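Local structure of HpcH/HpaI aldolase/citrate lyase family protein (Burkholderia cenocepacia, 4MF4) at residues 186-191 and 213-218. The protein belongs to the HpcH/HpaI aldolase/citrate lyase family and folds as a closed eight-stranded parallel beta/alpha barrel of the TIM type. Residues are numbered along the deposited sequence; the frame is centred on the assembly and turned at random.
Sequences LFVGPA and ARVLAA
Strand residues Leu186 and Val188 pack against the helical residue Val215 on the outer face of a TIM barrel, where strand 185-188 is backed by helix 206-222. The backbones stay well apart, the closest alpha carbons being CA of Leu186 and CA of Val215 at 7.6 Å, a spacing bridged by side chains. The strand ends at Val188, and Gly189 follows at the N-cap position of helix 190-196.

Val215 reaches both strand residues with one branch. Placed anti to the backbone N (chi1 173°), CG1 of Val215 presses against CG2 of Val188 at 3.5 Å, tighter than ordinary van der Waals contact, and lies 4.3 Å from CB of Leu186. The two valines do not meet head-on; they run side by side but point opposite ways. Further out along Leu186, CD1 lies 3.9 Å from the carbonyl O of Val215, a van der Waals contact between a methyl and a polar oxygen. The same leucine also packs on Val174, Ile177 and Ala178 of helix 174-178. Phe187, between the two, turns to the other face of the strand and touches Phe229 of the adjacent strand 225-230 and Thr248 of strand 246-251, one strand further round the barrel.

Backbone hydrogen bonds tie the strand to its neighbours 160-165 and 225-230, whereas between these segments it meets helix 206-222 by van der Waals contact, mostly between aliphatic carbons. Buried Leu186, Val188 and Val215 thus pack helix on strand without directional bonds, the valine methyl pair being the tight point.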
loop_
_atom_site.group_PDB
_atom_site.type_symbol
_atom_site.label_atom_id
_atom_site.label_comp_id
_atom_site.label_asym_id
_atom_site.label_seq_id
_atom_site.Cartn_x
_atom_site.Cartn_y
_atom_site.Cartn_z
ATOM N N LEU A 186 -2.659 -35.102 6.073
ATOM C CA LEU A 186 -2.158 -35.296 4.721
ATOM C C LEU A 186 -3.132 -34.584 3.813
ATOM O O LEU A 186 -4.327 -34.854 3.899
ATOM C CB LEU A 186 -2.119 -36.773 4.330
ATOM C CG LEU A 186 -1.341 -37.729 5.202
ATOM C CD1 LEU A 186 -1.625 -39.184 4.823
ATOM C CD2 LEU A 186 0.134 -37.401 5.144
ATOM N N PHE A 187 -2.657 -33.713 2.917
ATOM C CA PHE A 187 -3.598 -32.988 2.057
ATOM C C PHE A 187 -3.424 -33.346 0.584
ATOM O O PHE A 187 -2.341 -33.259 0.049
ATOM C CB PHE A 187 -3.420 -31.493 2.299
ATOM C CG PHE A 187 -4.463 -30.631 1.636
ATOM C CD1 PHE A 187 -4.286 -30.205 0.349
ATOM C CD2 PHE A 187 -5.569 -30.208 2.330
ATOM C CE1 PHE A 187 -5.201 -29.368 -0.242
ATOM C CE2 PHE A 187 -6.505 -29.376 1.746
ATOM C CZ PHE A 187 -6.305 -28.939 0.468
ATOM N N VAL A 188 -4.492 -33.794 -0.052
ATOM C CA VAL A 188 -4.495 -34.060 -1.506
ATOM C C VAL A 188 -4.981 -32.864 -2.336
ATOM O O VAL A 188 -6.123 -32.394 -2.176
ATOM C CB VAL A 188 -5.424 -35.278 -1.816
ATOM C CG1 VAL A 188 -5.404 -35.613 -3.298
ATOM C CG2 VAL A 188 -5.005 -36.506 -1.022
ATOM N N GLY A 189 -4.121 -32.352 -3.216
ATOM C CA GLY A 189 -4.559 -31.411 -4.248
ATOM C C GLY A 189 -4.788 -32.168 -5.565
ATOM O O GLY A 189 -3.833 -32.526 -6.219
ATOM N N PRO A 190 -6.040 -32.473 -5.931
ATOM C CA PRO A 190 -6.155 -33.412 -7.075
ATOM C C PRO A 190 -5.607 -32.878 -8.385
ATOM O O PRO A 190 -5.010 -33.650 -9.149
ATOM C CB PRO A 190 -7.656 -33.628 -7.205
ATOM C CG PRO A 190 -8.156 -33.426 -5.825
ATOM C CD PRO A 190 -7.350 -32.256 -5.306
ATOM N N ALA A 191 -5.764 -31.577 -8.617
ATOM C CA ALA A 191 -5.196 -30.960 -9.829
ATOM C C ALA A 191 -3.688 -31.146 -9.974
ATOM O O ALA A 191 -3.203 -31.574 -11.060
ATOM C CB ALA A 191 -5.566 -29.483 -9.911
ATOM N N ALA A 213 -6.921 -42.550 -3.545
ATOM C CA ALA A 213 -7.412 -43.600 -2.655
ATOM C C ALA A 213 -6.275 -44.080 -1.749
ATOM O O ALA A 213 -6.483 -44.256 -0.542
ATOM C CB ALA A 213 -8.015 -44.762 -3.476
ATOM N N ARG A 214 -5.067 -44.259 -2.312
ATOM C CA ARG A 214 -3.916 -44.654 -1.509
ATOM C C ARG A 214 -3.589 -43.671 -0.404
ATOM O O ARG A 214 -3.302 -44.073 0.722
ATOM C CB ARG A 214 -2.658 -44.929 -2.363
ATOM C CG ARG A 214 -1.509 -45.492 -1.534
ATOM C CD ARG A 214 -0.326 -45.909 -2.390
ATOM N NE ARG A 214 0.898 -46.088 -1.603
ATOM C CZ ARG A 214 2.079 -46.394 -2.128
ATOM N NH1 ARG A 214 2.223 -46.552 -3.439
ATOM N NH2 ARG A 214 3.116 -46.557 -1.338
ATOM N N VAL A 215 -3.643 -42.380 -0.710
ATOM C CA VAL A 215 -3.295 -41.366 0.273
ATOM C C VAL A 215 -4.322 -41.372 1.418
ATOM O O VAL A 215 -3.984 -41.359 2.611
ATOM C CB VAL A 215 -3.244 -39.952 -0.403
ATOM C CG1 VAL A 215 -3.053 -38.879 0.641
ATOM C CG2 VAL A 215 -2.115 -39.881 -1.419
ATOM N N LEU A 216 -5.595 -41.356 1.051
ATOM C CA LEU A 216 -6.676 -41.466 2.057
ATOM C C LEU A 216 -6.524 -42.702 2.960
ATOM O O LEU A 216 -6.689 -42.623 4.195
ATOM C CB LEU A 216 -8.036 -41.489 1.346
ATOM C CG LEU A 216 -9.294 -41.732 2.199
ATOM C CD1 LEU A 216 -9.419 -40.588 3.200
ATOM C CD2 LEU A 216 -10.547 -41.819 1.343
ATOM N N ALA A 217 -6.230 -43.850 2.345
ATOM C CA ALA A 217 -6.108 -45.112 3.079
ATOM C C ALA A 217 -4.918 -45.059 3.987
ATOM O O ALA A 217 -4.955 -45.543 5.129
ATOM C CB ALA A 217 -5.994 -46.283 2.115
ATOM N N ALA A 218 -3.839 -44.456 3.500
ATOM C CA ALA A 218 -2.657 -44.289 4.372
ATOM C C ALA A 218 -2.980 -43.504 5.635
ATOM O O ALA A 218 -2.549 -43.837 6.740
ATOM C CB ALA A 218 -1.512 -43.650 3.618
#